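Local coordinates for enoyl-CoA hydratase (Bacillus halodurans, PDB 3LKE), which probably hydrates the double bond of enoyl-CoA thioesters, as crotonase itself does, at residues A[71-74]-A[75-79]; A[135-138]-A[139-142]; A[157-160]-A[161-165]; A[170-174]-A[175-179]; A[236-239]-A[240-244]. All blocks are in the same frame, centred on the assembly; numbering follows the deposited sequence.

How the contacts relate
Contacts 1 and 5 adjoin at one side of the chain, about 11 Å between centres: Phe242 of contact 5 lies on contact 1, a surface helix end held by backbone bonds and one serine hydroxyl. Contacts 2 to 5 are partly buried, and 2, 3 and 4 touch one another: Glu136 reaches Leu165, Leu165 meets Phe172, and Leu135 packs on residues 170-171. Contact 2 also meets contact 1, through Leu71 and Met141, and contact 5, through Gly142 and Leu241. Contacts 3 and 4 both start helices, one on a glycine, the other on a threonine hydroxyl; contact 2 uses water at its start. Contacts 2, 3 and 5 also touch the second subunit, whereas contacts 1 and 4 touch no other chain.

Contact 1 of 5, residues A[71-74]-A[75-79]; sequences LLIC and ASDQS
Ser76 and Asp77 fold back on Leu72 and Ile73 in a local, surface contact that closes helix 68-76. Ser76 carries it: its OG donates to Leu72 O at 2.7 Å, tilted 31° from the carbonyl plane. With chi1 at -53°, OG stands opposite its own carbonyl carbon and beside its own N, directed back along the helix to that acceptor one turn earlier. The hydroxyl adds to a poor backbone link, since Ser76 N makes just weak bonds, at 3.0 Å to Leu72 O and at the same length to Ile73 O. Methyl CD1 of Leu72 flanks Ser76 OG at 3.9 Å. One residue earlier the helix is still regular, Ala75 N meeting Leu71 O at 2.9 Å in the carbonyl plane. The helix follows strand 51-56 of the main sheet in this crotonase-like fold; in relatives the loop between such a strand and helix supplies part of the oxyanion hole. Asp77 is the first residue to leave helical angles, and its N reaches Cys74 O by a weak bond of 3.4 Å. Its side chain crosses that of Ile73 at a slant, OD2 lying 4.2 Å from Ile73 CG2, while OD2 also forms a long, weak ion pair with Arg82. With an alanine here the carboxylate is gone, so Arg82 would probably lose this distant countercharge. On the inner side Leu71, Cys74 and Ala75 pack on Phe242, and Leu71 and Ala75 also on Leu251 of helix 245-253.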
loop_
_atom_site.group_PDB
_atom_site.type_symbol
_atom_site.label_atom_id
_atom_site.label_comp_id
_atom_site.label_asym_id
_atom_site.label_seq_id
_atom_site.Cartn_x
_atom_site.Cartn_y
_atom_site.Cartn_z
ATOM N N LEU A 71 31.891 0.919 9.873
ATOM C CA LEU A 71 31.618 0.186 8.639
ATOM C C LEU A 71 32.920 -0.103 7.894
ATOM O O LEU A 71 33.102 -1.190 7.348
ATOM C CB LEU A 71 30.654 0.958 7.734
ATOM C CG LEU A 71 29.267 1.212 8.330
ATOM C CD1 LEU A 71 28.538 2.272 7.525
ATOM C CD2 LEU A 71 28.455 -0.071 8.422
ATOM N N LEU A 72 33.830 0.866 7.885
ATOM C CA LEU A 72 35.135 0.677 7.259
ATOM C C LEU A 72 35.893 -0.482 7.897
ATOM O O LEU A 72 36.571 -1.245 7.208
ATOM C CB LEU A 72 35.959 1.958 7.337
ATOM C CG LEU A 72 37.354 1.897 6.718
ATOM C CD1 LEU A 72 37.320 1.268 5.323
ATOM C CD2 LEU A 72 37.969 3.287 6.674
ATOM N N ILE A 73 35.772 -0.618 9.211
ATOM C CA ILE A 73 36.377 -1.741 9.916
ATOM C C ILE A 73 35.808 -3.072 9.421
ATOM O O ILE A 73 36.554 -4.003 9.112
ATOM C CB ILE A 73 36.206 -1.606 11.441
ATOM C CG1 ILE A 73 37.125 -0.498 11.969
ATOM C CG2 ILE A 73 36.502 -2.930 12.140
ATOM C CD1 ILE A 73 36.775 -0.012 13.355
ATOM N N CYS A 74 34.485 -3.155 9.328
ATOM C CA CYS A 74 33.834 -4.355 8.807
ATOM C C CYS A 74 34.235 -4.684 7.372
ATOM O O CYS A 74 34.321 -5.854 7.005
ATOM C CB CYS A 74 32.313 -4.229 8.901
ATOM S SG CYS A 74 31.673 -4.316 10.579
ATOM N N ALA A 75 34.466 -3.663 6.552
ATOM C CA ALA A 75 34.898 -3.904 5.180
ATOM C C ALA A 75 36.332 -4.415 5.159
ATOM O O ALA A 75 36.732 -5.123 4.239
ATOM C CB ALA A 75 34.780 -2.638 4.346
ATOM N N SER A 76 37.098 -4.051 6.185
ATOM C CA SER A 76 38.514 -4.413 6.273
ATOM C C SER A 76 38.727 -5.756 6.965
ATOM O O SER A 76 39.819 -6.318 6.910
ATOM C CB SER A 76 39.295 -3.328 7.029
ATOM O OG SER A 76 39.078 -2.046 6.465
ATOM N N ASP A 77 37.690 -6.258 7.627
ATOM C CA ASP A 77 37.794 -7.510 8.373
ATOM C C ASP A 77 38.171 -8.669 7.456
ATOM O O ASP A 77 37.845 -8.663 6.266
ATOM C CB ASP A 77 36.475 -7.833 9.083
ATOM C CG ASP A 77 36.372 -7.201 10.460
ATOM O OD1 ASP A 77 35.237 -7.080 10.968
ATOM O OD2 ASP A 77 37.420 -6.831 11.035
ATOM N N GLN A 78 38.849 -9.664 8.021
ATOM C CA GLN A 78 39.199 -10.872 7.283
ATOM C C GLN A 78 37.978 -11.773 7.096
ATOM O O GLN A 78 37.760 -12.319 6.011
ATOM C CB GLN A 78 40.308 -11.639 8.007
ATOM C CG GLN A 78 41.646 -10.906 8.089
ATOM C CD GLN A 78 42.310 -10.751 6.731
ATOM O OE1 GLN A 78 42.120 -9.744 6.042
ATOM N NE2 GLN A 78 43.094 -11.751 6.338
ATOM N N SER A 79 37.191 -11.934 8.158
ATOM C CA SER A 79 35.969 -12.739 8.094
ATOM C C SER A 79 34.725 -11.862 8.243
ATOM O O SER A 79 34.830 -10.663 8.503
ATOM C CB SER A 79 35.964 -13.806 9.188
ATOM O OG SER A 79 35.726 -13.221 10.460
#

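Contact 2 of 5, residues A[135-138]-A[139-142]; sequences LENF and HKMG
Asn137 holds the N-cap position of the short helix 138-141 but its side chain makes no capping bond: a water bridges instead, donating to Asn137 OD1 at 2.9 Å and accepting from Lys140 N at 2.8 Å. A second water makes a similar bridge beside it, donating to Glu136 O and accepting from His139 N, so two backbone N-H groups of the first turn are satisfied through solvent. The first torsion of Asn137, -153°, takes CG far from the backbone N and brings OD1 beside the Lys140 chain, whose CD lies 3.7 Å away; the two side chains cross at about a right angle. Met141 returns from the far end of the turn. Its N donates to Asn137 O at 3.2 Å, in the carbonyl plane, while its CG and SD both lie against the same oxygen, at 3.0 Å and 3.4 Å. Gly142, at a phi of 77° that favours glycine, is the C-prime residue of a Schellman motif: Gly142 N bonds to His139 O at 3.3 Å and Ile143 N to Phe138 O. Water thus serves the N-terminal N-H groups, and a glycine ends the helix a turn later. His139 turns outward, its NE2 bonding to Ala203 O of the second subunit. Within the chain, the turn follows strand 133-135; Phe138 faces Leu166 of helix 159-168 and Asn118 of helix 115-118, while Met141 lies on Leu68 and Leu71 of helix 68-76.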
loop_
_atom_site.group_PDB
_atom_site.type_symbol
_atom_site.label_atom_id
_atom_site.label_comp_id
_atom_site.label_asym_id
_atom_site.label_seq_id
_atom_site.Cartn_x
_atom_site.Cartn_y
_atom_site.Cartn_z
ATOM N N LEU A 135 18.861 11.432 6.550
ATOM C CA LEU A 135 19.736 11.056 5.444
ATOM C C LEU A 135 19.673 9.553 5.166
ATOM O O LEU A 135 19.694 8.748 6.084
ATOM C CB LEU A 135 21.180 11.475 5.757
ATOM C CG LEU A 135 22.261 11.183 4.704
ATOM C CD1 LEU A 135 22.000 11.982 3.439
ATOM C CD2 LEU A 135 23.650 11.498 5.273
ATOM N N GLU A 136 19.579 9.192 3.887
ATOM C CA GLU A 136 19.675 7.805 3.444
ATOM C C GLU A 136 20.781 7.784 2.397
ATOM O O GLU A 136 20.581 8.247 1.276
ATOM C CB GLU A 136 18.361 7.361 2.805
ATOM C CG GLU A 136 17.157 7.600 3.691
ATOM C CD GLU A 136 17.032 6.571 4.790
ATOM O OE1 GLU A 136 17.883 5.656 4.857
ATOM O OE2 GLU A 136 16.071 6.668 5.584
ATOM N N ASN A 137 21.949 7.276 2.761
ATOM C CA ASN A 137 23.122 7.487 1.929
ATOM C C ASN A 137 23.692 6.215 1.323
ATOM O O ASN A 137 24.853 6.180 0.920
ATOM C CB ASN A 137 24.205 8.212 2.723
ATOM C CG ASN A 137 25.129 9.021 1.840
ATOM O OD1 ASN A 137 24.717 9.551 0.804
ATOM N ND2 ASN A 137 26.389 9.136 2.258
ATOM N N PHE A 138 22.868 5.177 1.266
ATOM C CA PHE A 138 23.305 3.872 0.776
ATOM C C PHE A 138 23.862 3.929 -0.652
ATOM O O PHE A 138 24.822 3.227 -0.967
ATOM C CB PHE A 138 22.154 2.864 0.803
ATOM C CG PHE A 138 21.510 2.694 2.150
ATOM C CD1 PHE A 138 22.110 1.916 3.130
ATOM C CD2 PHE A 138 20.285 3.290 2.426
ATOM C CE1 PHE A 138 21.515 1.749 4.359
ATOM C CE2 PHE A 138 19.684 3.138 3.680
ATOM C CZ PHE A 138 20.296 2.359 4.636
ATOM N N HIS A 139 23.250 4.748 -1.508
ATOM C CA HIS A 139 23.609 4.784 -2.940
ATOM C C HIS A 139 25.077 5.182 -3.138
ATOM O O HIS A 139 25.829 4.511 -3.847
ATOM C CB HIS A 139 22.689 5.752 -3.690
ATOM C CG HIS A 139 22.894 5.777 -5.177
ATOM N ND1 HIS A 139 22.559 4.721 -5.997
ATOM C CD2 HIS A 139 23.362 6.752 -5.994
ATOM C CE1 HIS A 139 22.824 5.039 -7.254
ATOM N NE2 HIS A 139 23.312 6.267 -7.279
ATOM N N LYS A 140 25.483 6.272 -2.501
ATOM C CA LYS A 140 26.859 6.735 -2.616
ATOM C C LYS A 140 27.824 5.795 -1.894
ATOM O O LYS A 140 28.982 5.661 -2.300
ATOM C CB LYS A 140 26.995 8.168 -2.099
ATOM C CG LYS A 140 26.221 9.197 -2.926
ATOM C CD LYS A 140 26.330 10.596 -2.326
ATOM C CE LYS A 140 25.541 11.613 -3.146
ATOM N NZ LYS A 140 24.066 11.367 -3.111
ATOM N N MET A 141 27.349 5.138 -0.834
ATOM C CA MET A 141 28.187 4.208 -0.063
ATOM C C MET A 141 28.434 2.906 -0.847
ATOM O O MET A 141 29.394 2.179 -0.593
ATOM C CB MET A 141 27.562 3.897 1.316
ATOM C CG MET A 141 27.282 5.117 2.222
ATOM S SD MET A 141 26.233 4.747 3.675
ATOM C CE MET A 141 27.334 3.668 4.554
ATOM N N GLY A 142 27.568 2.613 -1.811
ATOM C CA GLY A 142 27.690 1.380 -2.564
ATOM C C GLY A 142 27.205 0.170 -1.782
ATOM O O GLY A 142 27.628 -0.958 -2.038
HETATM O O HOH W 1 21.331 6.821 -0.988
HETATM O O HOH W 2 23.704 8.240 -1.519
#

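Contact 3 of 5, residues A[157-160]-A[161-165]; sequences IGYE and QTMNL
Met163 lays its CG over one face of the Tyr159 ring, 4.0 Å from the ring centroid and 27° off the normal, a CH-pi contact; SD stands oblique to the ring at 4.9 Å from the centroid, which makes the pair a Met-aromatic contact. The bend of Met163 at chi2, -64°, turns SD back toward the ring; the placement of the methyl CE beyond it is doubtful. On another side of the turn Gly158 O is gripped twice by Thr162, whose N (3.0 Å) and OG1 (2.8 Å) reach it from opposite faces of the carbonyl plane. Gly158 is the junction between two helices: the first residue beyond helix 149-157 and the N-cap of helix 159-168, with backbone angles at which a side chain would be jammed against the preceding carbonyl. Just before it, Ile157 sends CG1 to within 3.3 Å of Thr162 OG1, crossing that side chain roughly at a right angle, and its CD1 touches Leu165 CD2 at 4.1 Å. Further out, the helix start faces the second subunit: Tyr159 OH bonds to Asp124 and Glu160 OE2 forms a salt bridge with Arg126, both of that subunit, while Met163 packs on its Leu219. Leu153 and Pro154 of helix 149-157 lie against Thr162.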
loop_
_atom_site.group_PDB
_atom_site.type_symbol
_atom_site.label_atom_id
_atom_site.label_comp_id
_atom_site.label_asym_id
_atom_site.label_seq_id
_atom_site.Cartn_x
_atom_site.Cartn_y
_atom_site.Cartn_z
ATOM N N ILE A 157 6.616 4.870 1.989
ATOM C CA ILE A 157 6.634 5.953 1.013
ATOM C C ILE A 157 6.405 5.497 -0.427
ATOM O O ILE A 157 6.238 6.327 -1.328
ATOM C CB ILE A 157 7.929 6.800 1.130
ATOM C CG1 ILE A 157 9.138 6.054 0.554
ATOM C CG2 ILE A 157 8.158 7.226 2.576
ATOM C CD1 ILE A 157 10.388 6.919 0.488
ATOM N N GLY A 158 6.367 4.185 -0.640
ATOM C CA GLY A 158 6.171 3.650 -1.985
ATOM C C GLY A 158 7.492 3.258 -2.627
ATOM O O GLY A 158 8.534 3.807 -2.296
ATOM N N TYR A 159 7.448 2.320 -3.565
ATOM C CA TYR A 159 8.670 1.843 -4.210
ATOM C C TYR A 159 9.339 2.937 -5.040
ATOM O O TYR A 159 10.537 3.186 -4.899
ATOM C CB TYR A 159 8.369 0.641 -5.115
ATOM C CG TYR A 159 9.563 0.212 -5.937
ATOM C CD1 TYR A 159 10.514 -0.656 -5.406
ATOM C CD2 TYR A 159 9.747 0.679 -7.241
ATOM C CE1 TYR A 159 11.616 -1.043 -6.149
ATOM C CE2 TYR A 159 10.852 0.296 -7.993
ATOM C CZ TYR A 159 11.784 -0.564 -7.431
ATOM O OH TYR A 159 12.880 -0.965 -8.164
ATOM N N GLU A 160 8.562 3.585 -5.910
ATOM C CA GLU A 160 9.124 4.581 -6.814
ATOM C C GLU A 160 9.805 5.679 -6.013
ATOM O O GLU A 160 10.907 6.128 -6.333
ATOM C CB GLU A 160 8.026 5.181 -7.694
ATOM C CG GLU A 160 7.512 4.209 -8.768
ATOM C CD GLU A 160 6.354 3.351 -8.287
ATOM O OE1 GLU A 160 6.109 3.296 -7.059
ATOM O OE2 GLU A 160 5.696 2.728 -9.149
ATOM N N GLN A 161 9.120 6.107 -4.962
ATOM C CA GLN A 161 9.633 7.155 -4.102
ATOM C C GLN A 161 10.891 6.709 -3.372
ATOM O O GLN A 161 11.808 7.504 -3.159
ATOM C CB GLN A 161 8.541 7.569 -3.118
ATOM C CG GLN A 161 7.295 8.121 -3.814
ATOM C CD GLN A 161 6.172 7.083 -4.074
ATOM O OE1 GLN A 161 6.403 5.959 -4.548
ATOM N NE2 GLN A 161 4.937 7.490 -3.781
ATOM N N THR A 162 10.936 5.443 -2.974
ATOM C CA THR A 162 12.105 4.911 -2.289
ATOM C C THR A 162 13.312 4.930 -3.224
ATOM O O THR A 162 14.405 5.371 -2.835
ATOM C CB THR A 162 11.857 3.488 -1.766
ATOM O OG1 THR A 162 10.835 3.531 -0.759
ATOM C CG2 THR A 162 13.136 2.898 -1.166
ATOM N N MET A 163 13.121 4.483 -4.464
ATOM C CA MET A 163 14.229 4.502 -5.427
ATOM C C MET A 163 14.756 5.926 -5.623
ATOM O O MET A 163 15.971 6.165 -5.636
ATOM C CB MET A 163 13.826 3.865 -6.766
ATOM C CG MET A 163 13.738 2.336 -6.727
ATOM S SD MET A 163 15.289 1.470 -6.388
ATOM C CE MET A 163 14.704 -0.157 -6.024
ATOM N N ASN A 164 13.848 6.884 -5.742
ATOM C CA ASN A 164 14.277 8.260 -5.937
ATOM C C ASN A 164 14.963 8.869 -4.719
ATOM O O ASN A 164 15.908 9.647 -4.863
ATOM C CB ASN A 164 13.119 9.146 -6.378
ATOM C CG ASN A 164 13.590 10.361 -7.131
ATOM O OD1 ASN A 164 13.394 11.496 -6.689
ATOM N ND2 ASN A 164 14.223 10.134 -8.282
ATOM N N LEU A 165 14.466 8.529 -3.531
ATOM C CA LEU A 165 15.052 9.010 -2.290
ATOM C C LEU A 165 16.484 8.507 -2.195
ATOM O O LEU A 165 17.394 9.255 -1.840
ATOM C CB LEU A 165 14.242 8.512 -1.087
ATOM C CG LEU A 165 14.736 9.046 0.267
ATOM C CD1 LEU A 165 14.427 10.520 0.345
ATOM C CD2 LEU A 165 14.096 8.291 1.429
#

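Contact 4 of 5, residues A[170-174]-A[175-179]; sequences KLFTS and EEALR
Phe172 sets the edge of its ring against Ala177, CE2 lying 3.9 Å from Ala177 CB near the ring plane, while Glu176 CG reaches Phe172 CD2 obliquely at 4.0 Å. Its first torsion of 59° wedges CG between the backbone N and the carbonyl carbon, and so turns the ring toward the start of helix 174-180. The Glu176 chain crosses that of Phe172 at about a right angle, with the carboxylate 81° from the ring plane. Next along the chain, Thr173 is the N-cap: its OG1 accepts from Glu176 N at 3.1 Å with an N-H...O angle of 159°. Its main-chain O serves as well, taking Ala177 N at 2.9 Å in the carbonyl plane, and Leu178 N follows on Ser174 O at 2.8 Å. Ser174 OG bonds to Arg130 O, and Glu175 forms a salt bridge with Arg130. The weakly bonded strand 172-173 pairs with strand 133-135, Phe172 bonding to Phe134 by backbone, so the turn joins the small sheet to the helix. One turn on, Arg179 grips Glu176 side-on with two nitrogens: NE meets OE1 at 3.1 Å from above the carboxylate plane, and NH2 meets OE2 at 2.9 Å on the syn side but tilted out of that plane, both oxygens lying in the guanidinium plane. Glu175 and Glu176 stand in the first turn, where the N-terminal end of the helix would be expected to favour their negative charges, and each has an arginine as its partner.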
loop_
_atom_site.group_PDB
_atom_site.type_symbol
_atom_site.label_atom_id
_atom_site.label_comp_id
_atom_site.label_asym_id
_atom_site.label_seq_id
_atom_site.Cartn_x
_atom_site.Cartn_y
_atom_site.Cartn_z
ATOM N N LYS A 170 20.120 12.954 -0.386
ATOM C CA LYS A 170 20.262 14.296 0.157
ATOM C C LYS A 170 19.824 14.359 1.611
ATOM O O LYS A 170 18.913 13.646 2.020
ATOM C CB LYS A 170 19.437 15.289 -0.662
ATOM C CG LYS A 170 19.870 15.402 -2.112
ATOM C CD LYS A 170 19.179 16.554 -2.823
ATOM C CE LYS A 170 17.679 16.324 -2.960
ATOM N NZ LYS A 170 16.963 16.479 -1.663
ATOM N N LEU A 171 20.480 15.209 2.393
ATOM C CA LEU A 171 19.966 15.541 3.715
ATOM C C LEU A 171 18.589 16.161 3.516
ATOM O O LEU A 171 18.443 17.110 2.745
ATOM C CB LEU A 171 20.885 16.538 4.418
ATOM C CG LEU A 171 21.931 15.970 5.374
ATOM C CD1 LEU A 171 23.053 16.984 5.596
ATOM C CD2 LEU A 171 21.287 15.557 6.700
ATOM N N PHE A 172 17.569 15.618 4.168
ATOM C CA PHE A 172 16.238 16.177 3.998
ATOM C C PHE A 172 15.596 16.581 5.321
ATOM O O PHE A 172 15.973 16.099 6.379
ATOM C CB PHE A 172 15.320 15.274 3.148
ATOM C CG PHE A 172 15.099 13.885 3.706
ATOM C CD1 PHE A 172 15.978 12.855 3.407
ATOM C CD2 PHE A 172 13.972 13.598 4.471
ATOM C CE1 PHE A 172 15.767 11.574 3.897
ATOM C CE2 PHE A 172 13.747 12.315 4.959
ATOM C CZ PHE A 172 14.650 11.298 4.665
ATOM N N THR A 173 14.621 17.475 5.232
ATOM C CA THR A 173 14.069 18.129 6.403
ATOM C C THR A 173 12.953 17.321 7.034
ATOM O O THR A 173 12.406 16.398 6.426
ATOM C CB THR A 173 13.459 19.488 6.026
ATOM O OG1 THR A 173 12.387 19.276 5.104
ATOM C CG2 THR A 173 14.503 20.387 5.394
ATOM N N SER A 174 12.595 17.711 8.248
ATOM C CA SER A 174 11.435 17.158 8.919
ATOM C C SER A 174 10.177 17.368 8.072
ATOM O O SER A 174 9.304 16.506 8.017
ATOM C CB SER A 174 11.271 17.808 10.297
ATOM O OG SER A 174 11.228 19.223 10.178
ATOM N N GLU A 175 10.078 18.521 7.420
ATOM C CA GLU A 175 8.917 18.790 6.575
ATOM C C GLU A 175 8.815 17.738 5.475
ATOM O O GLU A 175 7.727 17.224 5.191
ATOM C CB GLU A 175 8.984 20.190 5.962
ATOM C CG GLU A 175 8.288 21.257 6.795
ATOM C CD GLU A 175 6.791 21.009 6.931
ATOM O OE1 GLU A 175 6.136 20.709 5.909
ATOM O OE2 GLU A 175 6.264 21.121 8.061
ATOM N N GLU A 176 9.952 17.422 4.860
ATOM C CA GLU A 176 9.984 16.416 3.793
ATOM C C GLU A 176 9.676 15.033 4.356
ATOM O O GLU A 176 8.937 14.254 3.740
ATOM C CB GLU A 176 11.334 16.417 3.061
ATOM C CG GLU A 176 11.463 15.360 1.942
ATOM C CD GLU A 176 10.577 15.630 0.729
ATOM O OE1 GLU A 176 9.818 16.628 0.732
ATOM O OE2 GLU A 176 10.643 14.834 -0.240
ATOM N N ALA A 177 10.230 14.730 5.527
ATOM C CA ALA A 177 9.975 13.437 6.158
ATOM C C ALA A 177 8.489 13.288 6.466
ATOM O O ALA A 177 7.905 12.215 6.288
ATOM C CB ALA A 177 10.830 13.260 7.426
ATOM N N LEU A 178 7.871 14.378 6.914
ATOM C CA LEU A 178 6.432 14.399 7.163
ATOM C C LEU A 178 5.614 14.166 5.886
ATOM O O LEU A 178 4.676 13.366 5.875
ATOM C CB LEU A 178 6.035 15.735 7.794
ATOM C CG LEU A 178 4.566 15.909 8.164
ATOM C CD1 LEU A 178 4.186 14.909 9.245
ATOM C CD2 LEU A 178 4.310 17.344 8.632
ATOM N N ARG A 179 5.964 14.876 4.814
ATOM C CA ARG A 179 5.230 14.771 3.559
ATOM C C ARG A 179 5.271 13.336 3.061
ATOM O O ARG A 179 4.284 12.813 2.537
ATOM C CB ARG A 179 5.842 15.694 2.508
ATOM C CG ARG A 179 5.042 15.763 1.206
ATOM C CD ARG A 179 5.801 16.539 0.150
ATOM N NE ARG A 179 6.991 15.814 -0.288
ATOM C CZ ARG A 179 6.972 14.831 -1.183
ATOM N NH1 ARG A 179 5.824 14.459 -1.733
ATOM N NH2 ARG A 179 8.098 14.219 -1.524
#

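Contact 5 of 5, residues A[236-239]-A[240-244]; sequences EELV and ALFKQ
Leu238, Val239 and Ala240 bear most of this helical turn, and Leu238 supplies an apolar touch: it lies side by side with Phe242, CD1 at 3.7 Å from Phe242 CE1. Leu238 O meets the edge of the same ring, 3.3 Å from Phe242 CD1, and also accepts Phe242 N at 3.0 Å, so this one carbonyl serves both the backbone and the ring. Val239 crosses Lys243 at a slant, CG1 coming to 4.0 Å from CE of the extended lysine chain. Ala240 continues the helix, its N bonding to Glu236 O at 3.1 Å; further on, Leu241 to Gln244 form a type I turn. Phe242 also rests on helix 68-76 and on Leu83 of helix 81-98, with Ile143 near by. Were an alanine in place of Phe242, Leu238 would probably lose its flank and a gap would open toward helix 68-76. The chemistry divides by side chain: apolar Val239 and Phe242 turn to the chain's own helices, while the acids take basic partners, Glu236 pairing with Arg84 of this chain and Glu237 with Lys217 of the second subunit.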
loop_
_atom_site.group_PDB
_atom_site.type_symbol
_atom_site.label_atom_id
_atom_site.label_comp_id
_atom_site.label_asym_id
_atom_site.label_seq_id
_atom_site.Cartn_x
_atom_site.Cartn_y
_atom_site.Cartn_z
ATOM N N GLU A 236 22.275 -11.122 4.249
ATOM C CA GLU A 236 23.061 -11.837 3.249
ATOM C C GLU A 236 23.547 -10.911 2.143
ATOM O O GLU A 236 24.683 -11.040 1.688
ATOM C CB GLU A 236 22.282 -13.023 2.671
ATOM C CG GLU A 236 21.914 -14.060 3.714
ATOM C CD GLU A 236 23.134 -14.643 4.426
ATOM O OE1 GLU A 236 24.200 -14.776 3.785
ATOM O OE2 GLU A 236 23.021 -14.970 5.621
ATOM N N GLU A 237 22.695 -9.977 1.707
ATOM C CA GLU A 237 23.081 -9.069 0.628
ATOM C C GLU A 237 24.177 -8.113 1.075
ATOM O O GLU A 237 25.091 -7.809 0.317
ATOM C CB GLU A 237 21.886 -8.259 0.100
ATOM C CG GLU A 237 20.764 -9.089 -0.526
ATOM C CD GLU A 237 21.186 -9.844 -1.787
ATOM O OE1 GLU A 237 22.141 -9.421 -2.478
ATOM O OE2 GLU A 237 20.530 -10.862 -2.095
ATOM N N LEU A 238 24.075 -7.615 2.302
ATOM C CA LEU A 238 25.061 -6.656 2.787
ATOM C C LEU A 238 26.409 -7.342 3.010
ATOM O O LEU A 238 27.453 -6.776 2.713
ATOM C CB LEU A 238 24.589 -5.993 4.086
ATOM C CG LEU A 238 25.389 -4.748 4.475
ATOM C CD1 LEU A 238 25.263 -3.677 3.402
ATOM C CD2 LEU A 238 24.952 -4.205 5.832
ATOM N N VAL A 239 26.371 -8.564 3.522
ATOM C CA VAL A 239 27.604 -9.302 3.802
ATOM C C VAL A 239 28.338 -9.584 2.503
ATOM O O VAL A 239 29.570 -9.502 2.434
ATOM C CB VAL A 239 27.322 -10.627 4.532
ATOM C CG1 VAL A 239 28.558 -11.551 4.470
ATOM C CG2 VAL A 239 26.917 -10.365 5.974
ATOM N N ALA A 240 27.569 -9.915 1.470
ATOM C CA ALA A 240 28.129 -10.198 0.157
ATOM C C ALA A 240 28.769 -8.942 -0.431
ATOM O O ALA A 240 29.804 -9.009 -1.074
ATOM C CB ALA A 240 27.048 -10.752 -0.777
ATOM N N LEU A 241 28.153 -7.784 -0.211
ATOM C CA LEU A 241 28.706 -6.552 -0.756
ATOM C C LEU A 241 29.974 -6.112 -0.002
ATOM O O LEU A 241 30.881 -5.515 -0.586
ATOM C CB LEU A 241 27.655 -5.438 -0.735
ATOM C CG LEU A 241 26.595 -5.496 -1.832
ATOM C CD1 LEU A 241 25.395 -4.615 -1.465
ATOM C CD2 LEU A 241 27.192 -5.072 -3.177
ATOM N N PHE A 242 30.029 -6.401 1.292
ATOM C CA PHE A 242 31.179 -5.985 2.103
ATOM C C PHE A 242 32.432 -6.819 1.805
ATOM O O PHE A 242 33.515 -6.533 2.316
ATOM C CB PHE A 242 30.840 -6.017 3.591
ATOM C CG PHE A 242 30.389 -4.694 4.125
ATOM C CD1 PHE A 242 29.170 -4.159 3.740
ATOM C CD2 PHE A 242 31.184 -3.976 5.010
ATOM C CE1 PHE A 242 28.751 -2.941 4.218
ATOM C CE2 PHE A 242 30.771 -2.746 5.495
ATOM C CZ PHE A 242 29.553 -2.227 5.101
ATOM N N LYS A 243 32.274 -7.834 0.958
ATOM C CA LYS A 243 33.400 -8.659 0.516
ATOM C C LYS A 243 33.996 -8.108 -0.773
ATOM O O LYS A 243 35.038 -8.573 -1.236
ATOM C CB LYS A 243 32.948 -10.101 0.275
ATOM C CG LYS A 243 32.475 -10.829 1.517
ATOM C CD LYS A 243 32.193 -12.290 1.201
ATOM C CE LYS A 243 31.657 -13.027 2.420
ATOM N NZ LYS A 243 31.297 -14.444 2.112
ATOM N N GLN A 244 33.320 -7.125 -1.360
ATOM C CA GLN A 244 33.751 -6.549 -2.631
ATOM C C GLN A 244 34.612 -5.315 -2.371
ATOM O O GLN A 244 34.275 -4.482 -1.535
ATOM C CB GLN A 244 32.530 -6.226 -3.511
ATOM C CG GLN A 244 31.708 -7.472 -3.850
ATOM C CD GLN A 244 30.384 -7.190 -4.564
ATOM O OE1 GLN A 244 30.301 -6.358 -5.475
ATOM N NE2 GLN A 244 29.343 -7.906 -4.159
#